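Local atomic coordinates of TbpB (Actinobacillus pleuropneumoniae, PDB entry 3HOL), a protein that probably captures iron-loaded host transferrin at the bacterial surface, as the lipoprotein component of a receptor for iron acquisition. Residues D383-T395 against F453-F467. Sequence-based numbering, arbitrary orientation.
Sequences DAQVSKENNWVAT and FALDSGSSRYENVKF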
loop_
_atom_site.group_PDB
_atom_site.type_symbol
_atom_site.label_atom_id
_atom_site.label_comp_id
_atom_site.label_asym_id
_atom_site.label_seq_id
_atom_site.Cartn_x
_atom_site.Cartn_y
_atom_site.Cartn_z
ATOM N N ASP A 383 15.330 -16.345 7.511
ATOM C CA ASP A 383 15.533 -15.723 8.827
ATOM C C ASP A 383 14.462 -16.333 9.735
ATOM O O ASP A 383 13.296 -16.524 9.323
ATOM C CB ASP A 383 15.350 -14.194 8.777
ATOM C CG ASP A 383 16.489 -13.478 8.103
ATOM O OD1 ASP A 383 17.597 -13.433 8.676
ATOM O OD2 ASP A 383 16.288 -12.930 6.993
ATOM N N ALA A 384 14.853 -16.650 10.962
ATOM C CA ALA A 384 13.990 -17.385 11.859
ATOM C C ALA A 384 14.481 -17.294 13.291
ATOM O O ALA A 384 15.661 -17.043 13.557
ATOM C CB ALA A 384 13.889 -18.861 11.445
ATOM N N GLN A 385 13.549 -17.510 14.204
ATOM C CA GLN A 385 13.883 -17.761 15.583
ATOM C C GLN A 385 13.052 -18.923 16.084
ATOM O O GLN A 385 11.851 -19.021 15.807
ATOM C CB GLN A 385 13.659 -16.514 16.411
ATOM C CG GLN A 385 14.176 -16.638 17.802
ATOM C CD GLN A 385 13.748 -15.464 18.631
ATOM O OE1 GLN A 385 14.125 -14.336 18.342
ATOM N NE2 GLN A 385 12.943 -15.715 19.653
ATOM N N VAL A 386 13.726 -19.845 16.775
ATOM C CA VAL A 386 13.070 -20.982 17.386
ATOM C C VAL A 386 13.402 -20.923 18.869
ATOM O O VAL A 386 14.558 -20.706 19.226
ATOM C CB VAL A 386 13.501 -22.326 16.771
ATOM C CG1 VAL A 386 12.672 -23.458 17.372
ATOM C CG2 VAL A 386 13.344 -22.339 15.218
ATOM N N SER A 387 12.387 -21.101 19.721
ATOM C CA SER A 387 12.566 -20.944 21.184
ATOM C C SER A 387 11.899 -22.024 22.014
ATOM O O SER A 387 10.767 -22.464 21.710
ATOM C CB SER A 387 12.030 -19.588 21.671
ATOM O OG SER A 387 12.759 -18.526 21.109
ATOM N N LYS A 388 12.596 -22.413 23.087
ATOM C CA LYS A 388 12.055 -23.306 24.093
ATOM C C LYS A 388 12.655 -22.897 25.419
ATOM O O LYS A 388 12.421 -21.772 25.862
ATOM C CB LYS A 388 12.415 -24.745 23.773
ATOM C CG LYS A 388 11.257 -25.500 23.233
ATOM C CD LYS A 388 10.524 -26.239 24.294
ATOM C CE LYS A 388 10.578 -27.717 24.008
ATOM N NZ LYS A 388 9.961 -28.485 25.130
ATOM N N GLU A 389 13.451 -23.774 26.046
ATOM C CA GLU A 389 14.302 -23.325 27.187
ATOM C C GLU A 389 15.401 -22.388 26.682
ATOM O O GLU A 389 15.818 -21.453 27.372
ATOM C CB GLU A 389 14.930 -24.507 27.929
ATOM C CG GLU A 389 13.942 -25.432 28.543
ATOM C CD GLU A 389 13.574 -26.589 27.639
ATOM O OE1 GLU A 389 13.759 -26.490 26.406
ATOM O OE2 GLU A 389 13.088 -27.609 28.160
ATOM N N ASN A 390 15.850 -22.633 25.457
ATOM C CA ASN A 390 16.930 -21.880 24.824
ATOM C C ASN A 390 16.398 -21.091 23.618
ATOM O O ASN A 390 15.245 -21.273 23.221
ATOM C CB ASN A 390 17.968 -22.871 24.289
ATOM C CG ASN A 390 18.955 -23.339 25.343
ATOM O OD1 ASN A 390 18.993 -22.820 26.471
ATOM N ND2 ASN A 390 19.776 -24.318 24.981
ATOM N N ASN A 391 17.246 -20.255 23.016
ATOM C CA ASN A 391 16.951 -19.639 21.706
ATOM C C ASN A 391 17.876 -20.135 20.582
ATOM O O ASN A 391 19.027 -20.510 20.845
ATOM C CB ASN A 391 17.046 -18.106 21.766
ATOM C CG ASN A 391 16.027 -17.499 22.691
ATOM O OD1 ASN A 391 14.831 -17.845 22.658
ATOM N ND2 ASN A 391 16.489 -16.571 23.536
ATOM N N TRP A 392 17.372 -20.111 19.343
ATOM C CA TRP A 392 18.132 -20.524 18.148
ATOM C C TRP A 392 17.685 -19.614 17.014
ATOM O O TRP A 392 16.509 -19.265 16.959
ATOM C CB TRP A 392 17.797 -21.979 17.804
ATOM C CG TRP A 392 18.378 -22.532 16.524
ATOM C CD1 TRP A 392 19.506 -23.326 16.402
ATOM C CD2 TRP A 392 17.838 -22.405 15.184
ATOM N NE1 TRP A 392 19.701 -23.669 15.080
ATOM C CE2 TRP A 392 18.698 -23.118 14.316
ATOM C CE3 TRP A 392 16.719 -21.747 14.638
ATOM C CZ2 TRP A 392 18.481 -23.186 12.925
ATOM C CZ3 TRP A 392 16.504 -21.821 13.245
ATOM C CH2 TRP A 392 17.383 -22.536 12.416
ATOM N N VAL A 393 18.601 -19.241 16.127
ATOM C CA VAL A 393 18.285 -18.314 15.023
ATOM C C VAL A 393 18.880 -18.774 13.685
ATOM O O VAL A 393 19.921 -19.482 13.623
ATOM C CB VAL A 393 18.704 -16.826 15.288
ATOM C CG1 VAL A 393 18.142 -16.292 16.631
ATOM C CG2 VAL A 393 20.225 -16.647 15.249
ATOM N N ALA A 394 18.157 -18.422 12.627
ATOM C CA ALA A 394 18.619 -18.519 11.274
ATOM C C ALA A 394 18.802 -17.078 10.806
ATOM O O ALA A 394 17.918 -16.236 10.989
ATOM C CB ALA A 394 17.609 -19.257 10.432
ATOM N N THR A 395 19.970 -16.784 10.244
ATOM C CA THR A 395 20.264 -15.454 9.743
ATOM C C THR A 395 20.658 -15.507 8.273
ATOM O O THR A 395 21.675 -16.091 7.948
ATOM C CB THR A 395 21.399 -14.851 10.540
ATOM O OG1 THR A 395 20.972 -14.741 11.892
ATOM C CG2 THR A 395 21.776 -13.463 10.012
ATOM N N PHE A 453 15.149 -31.242 16.649
ATOM C CA PHE A 453 16.522 -30.763 16.691
ATOM C C PHE A 453 16.839 -30.026 17.968
ATOM O O PHE A 453 15.920 -29.527 18.650
ATOM C CB PHE A 453 16.891 -29.936 15.435
ATOM C CG PHE A 453 16.246 -28.569 15.345
ATOM C CD1 PHE A 453 16.937 -27.426 15.776
ATOM C CD2 PHE A 453 14.998 -28.405 14.757
ATOM C CE1 PHE A 453 16.370 -26.148 15.673
ATOM C CE2 PHE A 453 14.421 -27.113 14.636
ATOM C CZ PHE A 453 15.100 -25.993 15.101
ATOM N N ALA A 454 18.136 -29.974 18.286
ATOM C CA ALA A 454 18.622 -29.388 19.543
ATOM C C ALA A 454 18.829 -27.892 19.386
ATOM O O ALA A 454 19.447 -27.458 18.427
ATOM C CB ALA A 454 19.920 -30.082 20.023
ATOM N N LEU A 455 18.300 -27.109 20.315
ATOM C CA LEU A 455 18.392 -25.642 20.200
ATOM C C LEU A 455 19.779 -25.063 20.495
ATOM O O LEU A 455 20.188 -24.047 19.886
ATOM C CB LEU A 455 17.308 -24.948 21.028
ATOM C CG LEU A 455 15.872 -25.048 20.487
ATOM C CD1 LEU A 455 14.971 -24.035 21.198
ATOM C CD2 LEU A 455 15.791 -24.841 18.965
ATOM N N ASP A 456 20.501 -25.693 21.416
ATOM C CA ASP A 456 21.917 -25.376 21.600
ATOM C C ASP A 456 22.775 -26.516 21.048
ATOM O O ASP A 456 22.767 -27.634 21.581
ATOM C CB ASP A 456 22.235 -25.089 23.065
ATOM C CG ASP A 456 23.535 -24.309 23.242
ATOM O OD1 ASP A 456 23.998 -23.659 22.271
ATOM O OD2 ASP A 456 24.090 -24.338 24.361
ATOM N N SER A 457 23.488 -26.233 19.955
ATOM C CA SER A 457 24.256 -27.248 19.217
ATOM C C SER A 457 25.500 -27.728 19.988
ATOM O O SER A 457 26.173 -28.680 19.557
ATOM C CB SER A 457 24.635 -26.733 17.805
ATOM N N GLY A 458 25.785 -27.068 21.122
ATOM C CA GLY A 458 26.864 -27.466 22.034
ATOM C C GLY A 458 26.478 -28.284 23.269
ATOM O O GLY A 458 27.249 -29.156 23.697
ATOM N N SER A 459 25.306 -28.013 23.859
ATOM C CA SER A 459 24.863 -28.726 25.074
ATOM C C SER A 459 23.858 -29.845 24.760
ATOM O O SER A 459 23.044 -29.710 23.838
ATOM C CB SER A 459 24.258 -27.743 26.089
ATOM O OG SER A 459 25.102 -26.620 26.311
ATOM N N SER A 460 23.916 -30.947 25.514
ATOM C CA SER A 460 22.888 -32.007 25.400
ATOM C C SER A 460 21.802 -31.804 26.474
ATOM O O SER A 460 20.992 -32.685 26.797
ATOM C CB SER A 460 23.521 -33.395 25.471
ATOM O OG SER A 460 22.629 -34.362 24.936
ATOM N N ARG A 461 21.793 -30.580 26.975
ATOM C CA ARG A 461 21.015 -30.138 28.099
ATOM C C ARG A 461 19.485 -30.338 28.035
ATOM O O ARG A 461 18.910 -30.791 29.010
ATOM C CB ARG A 461 21.375 -28.683 28.342
ATOM C CG ARG A 461 20.981 -28.202 29.692
ATOM C CD ARG A 461 21.521 -26.831 29.899
ATOM N NE ARG A 461 21.656 -26.568 31.323
ATOM C CZ ARG A 461 22.782 -26.726 32.011
ATOM N NH1 ARG A 461 23.890 -27.141 31.419
ATOM N NH2 ARG A 461 22.803 -26.454 33.292
ATOM N N TYR A 462 18.830 -30.014 26.918
ATOM C CA TYR A 462 17.346 -30.089 26.854
ATOM C C TYR A 462 16.810 -31.060 25.792
ATOM O O TYR A 462 17.557 -31.485 24.913
ATOM C CB TYR A 462 16.738 -28.689 26.668
ATOM C CG TYR A 462 17.120 -27.712 27.766
ATOM C CD1 TYR A 462 16.590 -27.837 29.058
ATOM C CD2 TYR A 462 18.012 -26.666 27.519
ATOM C CE1 TYR A 462 16.946 -26.936 30.092
ATOM C CE2 TYR A 462 18.375 -25.758 28.535
ATOM C CZ TYR A 462 17.844 -25.912 29.811
ATOM O OH TYR A 462 18.195 -25.032 30.805
ATOM N N GLU A 463 15.534 -31.435 25.877
ATOM C CA GLU A 463 14.948 -32.244 24.813
ATOM C C GLU A 463 15.016 -31.430 23.507
ATOM O O GLU A 463 15.007 -30.182 23.528
ATOM C CB GLU A 463 13.502 -32.620 25.130
ATOM C CG GLU A 463 13.311 -33.511 26.372
ATOM C CD GLU A 463 11.964 -34.211 26.365
ATOM O OE1 GLU A 463 10.906 -33.537 26.541
ATOM O OE2 GLU A 463 11.970 -35.454 26.169
ATOM N N ASN A 464 15.114 -32.134 22.377
ATOM C CA ASN A 464 15.018 -31.470 21.077
ATOM C C ASN A 464 13.650 -30.839 20.881
ATOM O O ASN A 464 12.640 -31.422 21.275
ATOM C CB ASN A 464 15.225 -32.488 19.972
ATOM C CG ASN A 464 16.652 -32.931 19.854
ATOM O OD1 ASN A 464 17.552 -32.423 20.543
ATOM N ND2 ASN A 464 16.880 -33.881 18.960
ATOM N N VAL A 465 13.594 -29.670 20.248
ATOM C CA VAL A 465 12.293 -29.135 19.844
ATOM C C VAL A 465 11.693 -29.984 18.721
ATOM O O VAL A 465 12.412 -30.449 17.824
ATOM C CB VAL A 465 12.364 -27.660 19.379
ATOM C CG1 VAL A 465 13.002 -26.810 20.434
ATOM C CG2 VAL A 465 13.120 -27.527 18.038
ATOM N N LYS A 466 10.375 -30.164 18.769
ATOM C CA LYS A 466 9.630 -30.820 17.685
ATOM C C LYS A 466 8.424 -29.986 17.260
ATOM O O LYS A 466 7.766 -29.358 18.101
ATOM C CB LYS A 466 9.161 -32.208 18.109
ATOM C CG LYS A 466 10.301 -33.088 18.603
ATOM C CD LYS A 466 9.802 -34.389 19.185
ATOM C CE LYS A 466 10.956 -35.128 19.866
ATOM N NZ LYS A 466 10.543 -36.459 20.414
ATOM N N PHE A 467 8.144 -29.977 15.956
ATOM C CA PHE A 467 6.963 -29.316 15.430
ATOM C C PHE A 467 6.255 -30.230 14.435
ATOM O O PHE A 467 6.910 -30.914 13.632
ATOM C CB PHE A 467 7.354 -27.987 14.745
ATOM C CG PHE A 467 7.835 -26.933 15.702
ATOM C CD1 PHE A 467 6.914 -26.136 16.408
ATOM C CD2 PHE A 467 9.204 -26.739 15.923
ATOM C CE1 PHE A 467 7.366 -25.161 17.324
ATOM C CE2 PHE A 467 9.667 -25.757 16.824
ATOM C CZ PHE A 467 8.736 -24.966 17.528
HETATM O O HOH W 1 10.814 -31.122 23.241
HETATM O O HOH W 2 13.639 -30.500 27.871
#
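Leu455 reaches from the long loop between strands 441-447 and 470-477 into the hairpin formed by strands 375-387 and 391-394, where its CB lies beside Asn390 CB, 3.9 Å away. CG, anti to the carbonyl carbon, branches into two methyls: CD1 approaches the turn, 3.4 Å from both Lys388 N and Asn390 O, a pair already joined by a backbone hydrogen bond, while CD2 meets Trp392 CB at 3.7 Å and Val386 CG1. That Val386 methyl also touches Val465 CG2 and the edge of the Phe467 ring. Phe453 closes the cluster with a T-shaped stack: its CE1 stands over one face of the Trp392 indole, and the centroids of the Phe453 ring and the five-membered ring of Trp392 are 5.3 Å apart, with planes at 64°. The indole NE1 is hydrogen-bonded to Asp423 OD2, outside the cluster.

At the hairpin tip, Glu389 lies over the Tyr462 ring. Its CB makes a CH-pi contact 3.5 Å from the ring centroid, only 4° off the normal; the chain bends at chi2 and the carboxylate lies stacked over the ring, 17° between planes. On the opposite face, Arg461 CG sits off-centre. A water links Glu389 OE2 to Glu463 N, and a second accepts a weak bond from Lys388 NZ while donating to Asn464 O.

No direct hydrogen bond joins the segments. Barrel hairpin and loop therefore adhere through apolar and aromatic surfaces, with two water bridges near the hairpin tip, one of them weak, so the fit should depend more on shape than on polar pairing.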